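Endo-1,3-beta-glucanase, family GH16 (Zobellia galactanivorans, PDB 4CRQ) probably hydrolyses internal beta-1,3-glucosidic bonds of laminarin, the part described here being its family GH16 catalytic module. Local coordinates at residues I52-E57 / Y64-M69; I86-G91 / M119-N124; Q92-A97 / M202-D207; Q155-S160 / F171-Q176. The protein carries 1 engineered substitution. All blocks are in the same frame, centred on the assembly; numbering follows the deposited sequence.

Interaction 1 of 4, residues I52-E57 / Y64-M69; sequences ITAKHE and YTSARM. With ACT (acetate ion), chain F.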
loop_
_atom_site.group_PDB
_atom_site.type_symbol
_atom_site.label_atom_id
_atom_site.label_comp_id
_atom_site.label_asym_id
_atom_site.label_seq_id
_atom_site.Cartn_x
_atom_site.Cartn_y
_atom_site.Cartn_z
ATOM N N ILE A 52 6.312 -8.809 -6.730
ATOM C CA ILE A 52 5.789 -9.479 -5.522
ATOM C C ILE A 52 4.883 -10.589 -6.041
ATOM O O ILE A 52 3.878 -10.331 -6.761
ATOM C CB ILE A 52 5.037 -8.525 -4.579
ATOM C CG1 ILE A 52 6.007 -7.499 -3.945
ATOM C CG2 ILE A 52 4.198 -9.314 -3.530
ATOM C CD1 ILE A 52 5.313 -6.402 -3.159
ATOM N N THR A 53 5.217 -11.827 -5.664
ATOM C CA THR A 53 4.474 -12.986 -6.153
ATOM C C THR A 53 3.672 -13.656 -5.047
ATOM O O THR A 53 4.252 -14.038 -4.028
ATOM C CB THR A 53 5.432 -14.031 -6.807
ATOM O OG1 THR A 53 6.211 -13.402 -7.830
ATOM C CG2 THR A 53 4.641 -15.211 -7.417
ATOM N N ALA A 54 2.354 -13.778 -5.244
ATOM C CA ALA A 54 1.479 -14.539 -4.342
ATOM C C ALA A 54 1.411 -15.966 -4.884
ATOM O O ALA A 54 1.166 -16.152 -6.088
ATOM C CB ALA A 54 0.080 -13.927 -4.260
ATOM N N LYS A 55 1.635 -16.955 -4.016
ATOM C CA LYS A 55 1.696 -18.351 -4.424
ATOM C C LYS A 55 0.762 -19.174 -3.614
ATOM O O LYS A 55 0.500 -18.870 -2.442
ATOM C CB LYS A 55 3.123 -18.917 -4.183
ATOM C CG LYS A 55 4.300 -18.219 -4.909
ATOM C CD LYS A 55 5.692 -18.784 -4.526
ATOM C CE LYS A 55 6.842 -17.920 -5.036
ATOM N NZ LYS A 55 8.151 -18.578 -4.722
ATOM N N HIS A 56 0.268 -20.230 -4.251
ATOM C CA HIS A 56 -0.421 -21.285 -3.555
ATOM C C HIS A 56 0.705 -22.176 -3.052
ATOM O O HIS A 56 1.297 -22.930 -3.825
ATOM C CB HIS A 56 -1.400 -21.997 -4.479
ATOM C CG HIS A 56 -2.121 -23.134 -3.814
ATOM N ND1 HIS A 56 -2.725 -24.136 -4.496
ATOM C CD2 HIS A 56 -2.308 -23.411 -2.468
ATOM C CE1 HIS A 56 -3.273 -25.002 -3.632
ATOM N NE2 HIS A 56 -3.024 -24.566 -2.388
ATOM N N GLU A 57 1.022 -22.072 -1.759
ATOM C CA GLU A 57 2.161 -22.754 -1.165
ATOM C C GLU A 57 1.904 -22.960 0.305
ATOM O O GLU A 57 1.697 -21.977 1.025
ATOM C CB GLU A 57 3.452 -21.907 -1.363
ATOM C CG GLU A 57 4.680 -22.464 -0.635
ATOM C CD GLU A 57 5.865 -21.522 -0.548
ATOM O OE1 GLU A 57 5.808 -20.412 -1.133
ATOM O OE2 GLU A 57 6.869 -21.919 0.127
ATOM N N TYR A 64 -0.967 -19.949 1.542
ATOM C CA TYR A 64 -0.470 -18.953 0.562
ATOM C C TYR A 64 0.754 -18.269 1.118
ATOM O O TYR A 64 0.855 -18.085 2.329
ATOM C CB TYR A 64 -1.521 -17.863 0.230
ATOM C CG TYR A 64 -2.873 -18.483 -0.135
ATOM C CD1 TYR A 64 -3.075 -19.108 -1.393
ATOM C CD2 TYR A 64 -3.947 -18.473 0.775
ATOM C CE1 TYR A 64 -4.311 -19.687 -1.727
ATOM C CE2 TYR A 64 -5.195 -19.049 0.452
ATOM C CZ TYR A 64 -5.357 -19.653 -0.795
ATOM O OH TYR A 64 -6.546 -20.236 -1.144
ATOM N N THR A 65 1.644 -17.885 0.221
ATOM C CA THR A 65 2.771 -17.022 0.568
ATOM C C THR A 65 2.746 -15.801 -0.334
ATOM O O THR A 65 2.229 -15.858 -1.456
ATOM C CB THR A 65 4.139 -17.742 0.459
ATOM O OG1 THR A 65 4.283 -18.251 -0.879
ATOM C CG2 THR A 65 4.271 -18.874 1.513
ATOM N N SER A 66 3.308 -14.688 0.153
ATOM C CA SER A 66 3.425 -13.472 -0.644
ATOM C C SER A 66 4.508 -12.629 0.034
ATOM O O SER A 66 5.247 -13.167 0.887
ATOM C CB SER A 66 2.080 -12.742 -0.706
ATOM O OG SER A 66 2.134 -11.678 -1.660
ATOM N N ALA A 67 4.615 -11.345 -0.321
ATOM C CA ALA A 67 5.589 -10.459 0.303
ATOM C C ALA A 67 4.963 -9.156 0.748
ATOM O O ALA A 67 3.974 -8.709 0.179
ATOM C CB ALA A 67 6.746 -10.171 -0.642
ATOM N N ARG A 68 5.556 -8.579 1.787
ATOM C CA ARG A 68 5.183 -7.291 2.347
ATOM C C ARG A 68 6.487 -6.593 2.721
ATOM O O ARG A 68 7.315 -7.154 3.450
ATOM C CB ARG A 68 4.256 -7.456 3.565
ATOM C CG ARG A 68 3.949 -6.146 4.301
ATOM C CD ARG A 68 2.781 -6.348 5.268
ATOM N NE ARG A 68 2.688 -5.283 6.279
ATOM C CZ ARG A 68 1.564 -4.933 6.925
ATOM N NH1 ARG A 68 0.399 -5.535 6.639
ATOM N NH2 ARG A 68 1.605 -3.970 7.836
ATOM N N MET A 69 6.660 -5.371 2.215
ATOM C CA MET A 69 7.888 -4.599 2.381
ATOM C C MET A 69 7.585 -3.205 2.876
ATOM O O MET A 69 6.555 -2.661 2.522
ATOM C CB MET A 69 8.521 -4.438 1.005
ATOM C CG MET A 69 8.914 -5.694 0.291
ATOM S SD MET A 69 9.098 -5.361 -1.474
ATOM C CE MET A 69 10.497 -4.214 -1.576
HETATM C C ACT F . 4.251 -2.665 10.459
HETATM O O ACT F . 4.095 -3.361 9.435
HETATM O OXT ACT F . 5.231 -2.720 11.254
HETATM C CH3 ACT F . 3.168 -1.700 10.742
#
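Lys55 and Thr65 form a hydrogen-bonded antiparallel pair in the beta hairpin of strands 49-59 and 62-70, part of the GH16 beta-sandwich. The segment axes approach to 4.6 Å, their directions 166° apart, and both backbone bonds of the pair are made: Lys55 N to Thr65 O at 2.8 Å and Thr65 N to Lys55 O at 3.1 Å. Past this ladder the strand of Thr65 is interrupted at Ala67, and the pairing gives way to a CA-H...O contact from Ser66 CA to Thr53 O (3.5 Å). Side chains hold the far end, Ile52 CG2 lying 3.9 Å from Ala67 CB. On the face bearing Thr65, its OG1 donates to Glu57 OE1 (2.7 Å), meeting the oxygen 40° out of the carboxylate plane. Glu57 gets there because CG stands opposite its own nitrogen (chi1 173°) and the chain is extended. The aliphatic part of Lys55 leans on the same OG1, which Asn42 ND2 also reaches. On the other face Tyr64 brings its ring edge to Lys55 O and sits obliquely to His56, the centroids 5.9 Å apart; its OH bonds Gln215. Outside the pairing, Arg68 NH2 donates to an acetate, probably from the crystallisation liquor and also held by Lys70, while NE forms a salt bridge with Glu22. The bonds to Glu57 and Asn42 probably fix the rotation of the Thr65 side chain and tie the carboxylate to the ladder.

Interaction 2 of 4, residues I86-G91 / M119-N124; sequences IALPSG and MSRINN. Engineered in segment 119-124: Ser120 (natural residue Glu).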
loop_
_atom_site.group_PDB
_atom_site.type_symbol
_atom_site.label_atom_id
_atom_site.label_comp_id
_atom_site.label_asym_id
_atom_site.label_seq_id
_atom_site.Cartn_x
_atom_site.Cartn_y
_atom_site.Cartn_z
ATOM N N ILE A 86 2.639 0.816 -11.406
ATOM C CA ILE A 86 2.276 -0.558 -11.011
ATOM C C ILE A 86 1.345 -1.229 -12.018
ATOM O O ILE A 86 0.409 -0.579 -12.523
ATOM C CB ILE A 86 1.560 -0.539 -9.625
ATOM C CG1 ILE A 86 2.435 0.129 -8.544
ATOM C CG2 ILE A 86 1.172 -1.948 -9.128
ATOM C CD1 ILE A 86 1.753 0.290 -7.176
ATOM N N ALA A 87 1.585 -2.524 -12.262
ATOM C CA ALA A 87 0.723 -3.389 -13.090
ATOM C C ALA A 87 0.241 -4.487 -12.141
ATOM O O ALA A 87 1.035 -5.072 -11.408
ATOM C CB ALA A 87 1.471 -3.961 -14.282
ATOM N N LEU A 88 -1.058 -4.786 -12.138
ATOM C CA LEU A 88 -1.654 -5.688 -11.160
ATOM C C LEU A 88 -2.241 -6.957 -11.752
ATOM O O LEU A 88 -2.802 -6.910 -12.838
ATOM C CB LEU A 88 -2.804 -4.936 -10.449
ATOM C CG LEU A 88 -2.422 -3.696 -9.617
ATOM C CD1 LEU A 88 -3.666 -2.959 -9.121
ATOM C CD2 LEU A 88 -1.490 -4.085 -8.445
ATOM N N PRO A 89 -2.124 -8.089 -11.025
ATOM C CA PRO A 89 -2.720 -9.341 -11.480
ATOM C C PRO A 89 -4.192 -9.357 -11.082
ATOM O O PRO A 89 -4.575 -8.595 -10.206
ATOM C CB PRO A 89 -1.957 -10.389 -10.692
ATOM C CG PRO A 89 -1.592 -9.703 -9.397
ATOM C CD PRO A 89 -1.399 -8.247 -9.735
ATOM N N SER A 90 -5.020 -10.202 -11.686
ATOM C CA SER A 90 -6.431 -10.238 -11.294
ATOM C C SER A 90 -6.812 -11.630 -10.818
ATOM O O SER A 90 -6.337 -12.606 -11.390
ATOM C CB SER A 90 -7.320 -9.769 -12.451
ATOM O OG SER A 90 -7.134 -8.374 -12.717
ATOM N N GLY A 91 -7.645 -11.724 -9.785
ATOM C CA GLY A 91 -8.096 -13.032 -9.321
ATOM C C GLY A 91 -8.786 -12.890 -8.001
ATOM O O GLY A 91 -8.330 -12.085 -7.159
ATOM N N MET A 119 -3.041 3.255 -3.144
ATOM C CA MET A 119 -3.772 2.377 -4.036
ATOM C C MET A 119 -4.077 1.088 -3.283
ATOM O O MET A 119 -3.177 0.535 -2.643
ATOM C CB MET A 119 -2.934 2.067 -5.299
ATOM C CG MET A 119 -3.598 1.102 -6.312
ATOM S SD MET A 119 -3.645 -0.655 -5.850
ATOM C CE MET A 119 -1.895 -1.080 -5.775
ATOM N N SER A 120 -5.332 0.626 -3.350
ATOM C CA SER A 120 -5.634 -0.768 -2.971
ATOM C C SER A 120 -6.673 -1.281 -3.981
ATOM O O SER A 120 -7.425 -0.505 -4.583
ATOM C CB SER A 120 -6.079 -0.916 -1.518
ATOM O OG SER A 120 -7.280 -0.225 -1.301
ATOM N N ARG A 121 -6.678 -2.596 -4.188
ATOM C CA ARG A 121 -7.639 -3.227 -5.085
ATOM C C ARG A 121 -7.977 -4.590 -4.530
ATOM O O ARG A 121 -7.137 -5.201 -3.877
ATOM C CB ARG A 121 -7.046 -3.361 -6.503
ATOM C CG ARG A 121 -8.021 -3.947 -7.530
ATOM C CD ARG A 121 -7.291 -4.357 -8.774
ATOM N NE ARG A 121 -8.203 -4.897 -9.778
ATOM C CZ ARG A 121 -7.878 -5.827 -10.664
ATOM N NH1 ARG A 121 -6.646 -6.355 -10.674
ATOM N NH2 ARG A 121 -8.799 -6.231 -11.542
ATOM N N ILE A 122 -9.198 -5.056 -4.793
ATOM C CA ILE A 122 -9.551 -6.435 -4.431
ATOM C C ILE A 122 -10.066 -7.232 -5.621
ATOM O O ILE A 122 -10.728 -6.674 -6.534
ATOM C CB ILE A 122 -10.594 -6.508 -3.266
ATOM C CG1 ILE A 122 -11.865 -5.699 -3.614
ATOM C CG2 ILE A 122 -9.948 -6.074 -1.945
ATOM C CD1 ILE A 122 -13.069 -6.035 -2.759
ATOM N N ASN A 123 -9.754 -8.528 -5.593
ATOM C CA ASN A 123 -10.386 -9.518 -6.493
ATOM C C ASN A 123 -10.197 -9.128 -7.961
ATOM O O ASN A 123 -9.070 -8.854 -8.346
ATOM C CB ASN A 123 -11.867 -9.735 -6.091
ATOM C CG ASN A 123 -12.017 -10.143 -4.635
ATOM O OD1 ASN A 123 -11.166 -10.860 -4.096
ATOM N ND2 ASN A 123 -13.091 -9.695 -3.991
ATOM N N ASN A 124 -11.261 -9.108 -8.768
ATOM C CA ASN A 124 -11.164 -8.710 -10.183
ATOM C C ASN A 124 -11.779 -7.338 -10.454
ATOM O O ASN A 124 -12.120 -7.033 -11.613
ATOM C CB ASN A 124 -11.860 -9.769 -11.079
ATOM C CG ASN A 124 -11.157 -11.110 -11.071
ATOM O OD1 ASN A 124 -10.012 -11.213 -11.491
ATOM N ND2 ASN A 124 -11.845 -12.148 -10.596
HETATM O O HOH W 1 -4.913 -6.762 -8.347
#
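Arg121 and Ser90 supply the polar grip: NH1 and NH2 both donate to the one Ser90 OG, at 2.9 Å and 3.0 Å, with that oxygen only 5° out of the guanidinium plane. The extended Arg121 chain delivers the group end-on, Asn123 O lies over one of its faces, and NE bonds Ala125 O beyond the segment. A water extends this network, donating to Pro89 O at 2.6 Å and accepting from Arg121 NH1. A leucine in place of Arg121 would probably leave Ser90 OG, the water and Ala125 O without these donors. Apolar contacts fill the other end. Leu88 CD1 meets Met119 SD tip to tip (4.0 Å), and Ile86 CD1 meets Met119 CE (4.1 Å), because the methionine chain is bent at chi2 and chi3; Leu88 also slides past Arg121, CD1 to CD 3.9 Å. A backbone contact closes the set, Asn123 CA pointing its hydrogen at Gly91 O (3.4 Å). Ser120, engineered in place of Glu, ends the EIDIME-type signature of GH16 laminarinases, where the natural Glu is probably catalytic. It points away from segment 86-91 while its neighbours Met119 and Arg121 point toward it, so the contact probably packs behind the catalytic strand.

Interaction 3 of 4, residues Q92-A97 / M202-D207; sequences QGLWPA and MAVGGD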
loop_
_atom_site.group_PDB
_atom_site.type_symbol
_atom_site.label_atom_id
_atom_site.label_comp_id
_atom_site.label_asym_id
_atom_site.label_seq_id
_atom_site.Cartn_x
_atom_site.Cartn_y
_atom_site.Cartn_z
ATOM N N GLN A 92 -9.863 -13.665 -7.809
ATOM C CA GLN A 92 -10.634 -13.679 -6.558
ATOM C C GLN A 92 -9.650 -13.947 -5.420
ATOM O O GLN A 92 -8.861 -14.911 -5.493
ATOM C CB GLN A 92 -11.786 -14.722 -6.623
ATOM C CG GLN A 92 -12.889 -14.571 -5.589
ATOM C CD GLN A 92 -13.604 -13.224 -5.644
ATOM O OE1 GLN A 92 -14.026 -12.733 -4.614
ATOM N NE2 GLN A 92 -13.726 -12.615 -6.839
ATOM N N GLY A 93 -9.681 -13.088 -4.401
ATOM C CA GLY A 93 -8.819 -13.223 -3.226
ATOM C C GLY A 93 -7.627 -12.279 -3.207
ATOM O O GLY A 93 -7.092 -12.000 -2.125
ATOM N N LEU A 94 -7.199 -11.790 -4.373
ATOM C CA LEU A 94 -5.962 -10.967 -4.427
ATOM C C LEU A 94 -6.186 -9.576 -3.891
ATOM O O LEU A 94 -7.202 -8.944 -4.223
ATOM C CB LEU A 94 -5.351 -10.913 -5.848
ATOM C CG LEU A 94 -4.877 -12.284 -6.380
ATOM C CD1 LEU A 94 -4.435 -12.134 -7.825
ATOM C CD2 LEU A 94 -3.774 -12.905 -5.500
ATOM N N TRP A 95 -5.234 -9.087 -3.079
ATOM C CA TRP A 95 -5.397 -7.798 -2.414
ATOM C C TRP A 95 -4.101 -7.012 -2.358
ATOM O O TRP A 95 -3.463 -6.942 -1.295
ATOM C CB TRP A 95 -6.075 -8.051 -1.060
ATOM C CG TRP A 95 -6.415 -6.843 -0.225
ATOM C CD1 TRP A 95 -6.475 -5.496 -0.613
ATOM C CD2 TRP A 95 -6.784 -6.857 1.174
ATOM N NE1 TRP A 95 -6.824 -4.700 0.442
ATOM C CE2 TRP A 95 -7.034 -5.454 1.553
ATOM C CE3 TRP A 95 -6.916 -7.855 2.138
ATOM C CZ2 TRP A 95 -7.412 -5.094 2.853
ATOM C CZ3 TRP A 95 -7.298 -7.486 3.441
ATOM C CH2 TRP A 95 -7.540 -6.136 3.790
ATOM N N PRO A 96 -3.718 -6.414 -3.497
ATOM C CA PRO A 96 -2.493 -5.632 -3.525
ATOM C C PRO A 96 -2.703 -4.243 -2.917
ATOM O O PRO A 96 -3.840 -3.718 -2.915
ATOM C CB PRO A 96 -2.230 -5.491 -5.034
ATOM C CG PRO A 96 -3.628 -5.421 -5.638
ATOM C CD PRO A 96 -4.366 -6.470 -4.844
ATOM N N ALA A 97 -1.616 -3.642 -2.402
ATOM C CA ALA A 97 -1.717 -2.276 -1.855
ATOM C C ALA A 97 -0.390 -1.537 -1.877
ATOM O O ALA A 97 0.658 -2.178 -1.788
ATOM C CB ALA A 97 -2.279 -2.297 -0.418
ATOM N N MET A 202 1.136 -7.701 -1.275
ATOM C CA MET A 202 -0.058 -8.287 -1.879
ATOM C C MET A 202 -0.592 -9.357 -0.923
ATOM O O MET A 202 0.068 -10.392 -0.724
ATOM C CB MET A 202 0.171 -8.857 -3.283
ATOM C CG MET A 202 -1.162 -9.326 -3.921
ATOM S SD MET A 202 -1.059 -9.440 -5.734
ATOM C CE MET A 202 0.402 -10.462 -6.005
ATOM N N ALA A 203 -1.758 -9.106 -0.316
ATOM C CA ALA A 203 -2.388 -10.072 0.573
ATOM C C ALA A 203 -3.219 -11.062 -0.261
ATOM O O ALA A 203 -3.537 -10.787 -1.440
ATOM C CB ALA A 203 -3.248 -9.372 1.623
ATOM N N VAL A 204 -3.535 -12.215 0.342
ATOM C CA VAL A 204 -4.459 -13.182 -0.242
ATOM C C VAL A 204 -5.554 -13.436 0.804
ATOM O O VAL A 204 -5.272 -13.950 1.922
ATOM C CB VAL A 204 -3.786 -14.513 -0.637
ATOM C CG1 VAL A 204 -4.792 -15.459 -1.290
ATOM C CG2 VAL A 204 -2.571 -14.258 -1.543
ATOM N N GLY A 205 -6.802 -13.088 0.444
ATOM C CA GLY A 205 -7.968 -13.204 1.345
ATOM C C GLY A 205 -7.952 -12.177 2.467
ATOM O O GLY A 205 -6.981 -11.430 2.662
ATOM N N GLY A 206 -9.049 -12.128 3.212
ATOM C CA GLY A 206 -9.168 -11.173 4.311
ATOM C C GLY A 206 -10.567 -10.642 4.333
ATOM O O GLY A 206 -11.369 -10.967 3.431
ATOM N N ASP A 207 -10.857 -9.821 5.345
ATOM C CA ASP A 207 -12.232 -9.318 5.552
ATOM C C ASP A 207 -12.812 -8.635 4.318
ATOM O O ASP A 207 -13.950 -8.909 3.930
ATOM C CB ASP A 207 -12.288 -8.402 6.784
ATOM C CG ASP A 207 -11.903 -9.128 8.066
ATOM O OD1 ASP A 207 -12.147 -10.355 8.184
ATOM O OD2 ASP A 207 -11.355 -8.462 8.968
#
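Trp95 lays its large indole beside Ala203 and Gly206, residues small enough to make the hollow it occupies. CE3 is 4.0 Å from Ala203 CB and CZ3 is 4.2 Å from Gly206 CA; a beta carbon on Gly206 would lie about 2.8 Å from CZ3, a clash. Gly205 O sits in plane at the ring edge, 3.6 Å from CE3, and this buried oxygen has no polar partner in the model. Trp95 shares this face of the ladder with Ala203, and its trans chi1 (-177°) turns CE3 toward Ala203 and Gly205. On the reverse face Pro96 is the bump: Met202 CG fits against its ring, 4.1 Å from CB, where the two CA atoms are only 4.0 Å apart. Leu94 CD2 drops between Met202 SD and Val204 CG2, touching each more loosely, and Met222 backs Pro96 and Met202. Backbone bonds fix the register: Trp95 N to Ala203 O, its reciprocal, and Gly205 N to Gly93 O (2.8 Å), almost straight at 175°. Trp208 meets Trp95 at about 90°. With Trp95 and Ala203 on one face and Leu94, Pro96, Met202 and Val204 toward the interior, the strand pair is consistent with the cleft-lining sheet of a GH16 jelly roll.

Interaction 4 of 4, residues Q155-S160 / F171-Q176; sequences QYHIYS and FVDGQQ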
loop_
_atom_site.group_PDB
_atom_site.type_symbol
_atom_site.label_atom_id
_atom_site.label_comp_id
_atom_site.label_asym_id
_atom_site.label_seq_id
_atom_site.Cartn_x
_atom_site.Cartn_y
_atom_site.Cartn_z
ATOM N N GLN A 155 -2.519 -3.534 -16.991
ATOM C CA GLN A 155 -1.541 -2.649 -17.607
ATOM C C GLN A 155 -0.883 -1.809 -16.516
ATOM O O GLN A 155 -1.401 -1.742 -15.374
ATOM C CB GLN A 155 -2.240 -1.697 -18.566
ATOM C CG GLN A 155 -2.860 -2.394 -19.774
ATOM C CD GLN A 155 -3.811 -1.488 -20.554
ATOM O OE1 GLN A 155 -4.020 -0.335 -20.176
ATOM N NE2 GLN A 155 -4.411 -2.015 -21.645
ATOM N N TYR A 156 0.254 -1.156 -16.851
ATOM C CA TYR A 156 0.820 -0.186 -15.902
ATOM C C TYR A 156 -0.092 1.048 -15.771
ATOM O O TYR A 156 -0.671 1.519 -16.761
ATOM C CB TYR A 156 2.214 0.288 -16.292
ATOM C CG TYR A 156 3.243 -0.781 -16.045
ATOM C CD1 TYR A 156 3.804 -0.969 -14.759
ATOM C CD2 TYR A 156 3.668 -1.619 -17.098
ATOM C CE1 TYR A 156 4.755 -1.963 -14.528
ATOM C CE2 TYR A 156 4.613 -2.610 -16.890
ATOM C CZ TYR A 156 5.171 -2.789 -15.620
ATOM O OH TYR A 156 6.125 -3.790 -15.487
ATOM N N HIS A 157 -0.196 1.549 -14.536
ATOM C CA HIS A 157 -0.823 2.835 -14.232
ATOM C C HIS A 157 0.012 3.548 -13.209
ATOM O O HIS A 157 0.790 2.908 -12.481
ATOM C CB HIS A 157 -2.244 2.655 -13.722
ATOM C CG HIS A 157 -3.169 2.050 -14.751
ATOM N ND1 HIS A 157 -3.824 2.798 -15.676
ATOM C CD2 HIS A 157 -3.517 0.726 -15.000
ATOM C CE1 HIS A 157 -4.564 1.979 -16.468
ATOM N NE2 HIS A 157 -4.376 0.722 -16.059
ATOM N N ILE A 158 -0.144 4.864 -13.125
ATOM C CA ILE A 158 0.545 5.660 -12.101
ATOM C C ILE A 158 -0.439 5.892 -10.947
ATOM O O ILE A 158 -1.526 6.459 -11.156
ATOM C CB ILE A 158 1.008 7.030 -12.637
ATOM C CG1 ILE A 158 1.771 6.886 -13.987
ATOM C CG2 ILE A 158 1.804 7.789 -11.556
ATOM C CD1 ILE A 158 3.051 6.040 -13.983
ATOM N N TYR A 159 -0.058 5.459 -9.734
ATOM C CA TYR A 159 -0.897 5.680 -8.547
ATOM C C TYR A 159 -0.185 6.671 -7.658
ATOM O O TYR A 159 0.987 6.436 -7.317
ATOM C CB TYR A 159 -1.106 4.374 -7.807
ATOM C CG TYR A 159 -1.823 3.358 -8.672
ATOM C CD1 TYR A 159 -3.225 3.405 -8.806
ATOM C CD2 TYR A 159 -1.109 2.354 -9.376
ATOM C CE1 TYR A 159 -3.889 2.492 -9.602
ATOM C CE2 TYR A 159 -1.784 1.418 -10.181
ATOM C CZ TYR A 159 -3.181 1.486 -10.291
ATOM O OH TYR A 159 -3.915 0.597 -11.057
ATOM N N SER A 160 -0.842 7.780 -7.265
ATOM C CA SER A 160 -0.135 8.769 -6.452
ATOM C C SER A 160 -1.067 9.472 -5.481
ATOM O O SER A 160 -2.296 9.464 -5.659
ATOM C CB SER A 160 0.537 9.817 -7.370
ATOM O OG SER A 160 -0.458 10.560 -8.060
ATOM N N PHE A 171 -4.770 10.281 -7.006
ATOM C CA PHE A 171 -4.778 10.272 -8.465
ATOM C C PHE A 171 -4.465 8.895 -9.016
ATOM O O PHE A 171 -3.704 8.135 -8.395
ATOM C CB PHE A 171 -3.693 11.217 -9.019
ATOM C CG PHE A 171 -3.730 12.631 -8.452
ATOM C CD1 PHE A 171 -3.090 12.929 -7.229
ATOM C CD2 PHE A 171 -4.394 13.670 -9.127
ATOM C CE1 PHE A 171 -3.110 14.225 -6.699
ATOM C CE2 PHE A 171 -4.419 14.974 -8.595
ATOM C CZ PHE A 171 -3.780 15.252 -7.385
ATOM N N VAL A 172 -5.057 8.597 -10.175
ATOM C CA VAL A 172 -4.659 7.441 -10.978
ATOM C C VAL A 172 -4.406 8.081 -12.315
ATOM O O VAL A 172 -5.305 8.778 -12.835
ATOM C CB VAL A 172 -5.690 6.287 -11.073
ATOM C CG1 VAL A 172 -5.222 5.233 -12.099
ATOM C CG2 VAL A 172 -5.896 5.655 -9.712
ATOM N N ASP A 173 -3.186 7.877 -12.845
ATOM C CA ASP A 173 -2.792 8.443 -14.138
ATOM C C ASP A 173 -3.085 9.958 -14.198
ATOM O O ASP A 173 -3.492 10.496 -15.252
ATOM C CB ASP A 173 -3.517 7.685 -15.276
ATOM C CG ASP A 173 -3.003 6.254 -15.482
ATOM O OD1 ASP A 173 -1.823 5.950 -15.155
ATOM O OD2 ASP A 173 -3.797 5.432 -15.991
ATOM N N GLY A 174 -2.889 10.658 -13.073
ATOM C CA GLY A 174 -3.130 12.095 -13.005
ATOM C C GLY A 174 -4.554 12.552 -12.816
ATOM O O GLY A 174 -4.783 13.759 -12.713
ATOM N N GLN A 175 -5.501 11.619 -12.759
ATOM C CA GLN A 175 -6.905 11.965 -12.588
ATOM C C GLN A 175 -7.243 11.924 -11.103
ATOM O O GLN A 175 -7.149 10.858 -10.481
ATOM C CB GLN A 175 -7.800 11.011 -13.386
ATOM C CG GLN A 175 -9.293 11.217 -13.164
ATOM C CD GLN A 175 -10.127 10.301 -14.025
ATOM O OE1 GLN A 175 -9.939 10.233 -15.245
ATOM N NE2 GLN A 175 -11.055 9.591 -13.406
ATOM N N GLN A 176 -7.637 13.071 -10.549
ATOM C CA GLN A 176 -7.991 13.133 -9.144
ATOM C C GLN A 176 -9.320 12.411 -8.893
ATOM O O GLN A 176 -10.255 12.585 -9.677
ATOM C CB GLN A 176 -8.024 14.592 -8.677
ATOM C CG GLN A 176 -8.187 14.764 -7.185
ATOM C CD GLN A 176 -8.172 16.214 -6.748
ATOM O OE1 GLN A 176 -7.429 17.040 -7.287
ATOM N NE2 GLN A 176 -8.987 16.529 -5.750
HETATM O O HOH W 2 -1.128 9.607 -10.803
#
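His157 points the ND1 edge of its imidazole at the carboxylate of Asp173, crossing it obliquely with the two planes 37° apart. The bond from ND1 to OD2 is 2.7 Å and nearly straight (175°); OD2 lies in the plane of the ring and is approached on its syn side. The other oxygen is used too: Ile158 N donates to OD1 at 2.8 Å, so the carboxylate faces two donors of one strand, while Asp173 N returns a bond to Ile158 O at 2.8 Å. A chi1 of -71°, with CG trans to the carbonyl carbon, turns the Asp173 carboxylate back toward that strand. Asp173 is also a central residue of the type I' turn from Val172 to Gln175, which joins strands 167-172 and 175-181 next to the hairpin of 156-163 with 167-172. His157 NE2 bonds Asp152 O, which with the ND1 donation suggests a doubly protonated, charged ring. A leucine at His157 would probably leave OD2 and Asp152 O without these donors, and the carboxylate, held then by Ile158 N, freer to turn. On the inner face Tyr159 and Val172 run side by side, Val172 CG2 3.6 Å from Tyr159 CD1. On the opposite face Ser160 OG approaches the Phe171 side chain, 3.4 Å from CB and oblique to its ring. A water bonded to that hydroxyl donates to Ile158 O and accepts from Gly174 N.

Interaction 3 joins its neighbours: its centre lies 10 Å from that of interaction 1 and 8 Å from that of interaction 2. Ser66 OG reaches Met202 O (2.6 Å) on one side and Asn123 OD1 reaches Gly93 N (2.7 Å) on the other, both probable hydrogen bonds. Interaction 2 passes the chain of contacts on to interaction 4, 13 Å away, through Ile86 O and His157 N (3.0 Å) and through Met119 packed on Tyr159. Interactions 1 and 4, with centres 24 Å apart, do not touch. The engineered Ser120 of interaction 2 and Trp95 of interaction 3 both touch Trp208, consistent with these contacts backing the probable active-site cleft, whereas Ile86 and Ile158 come within about 7 Å of the calcium ligand Asp225, side chain to side chain.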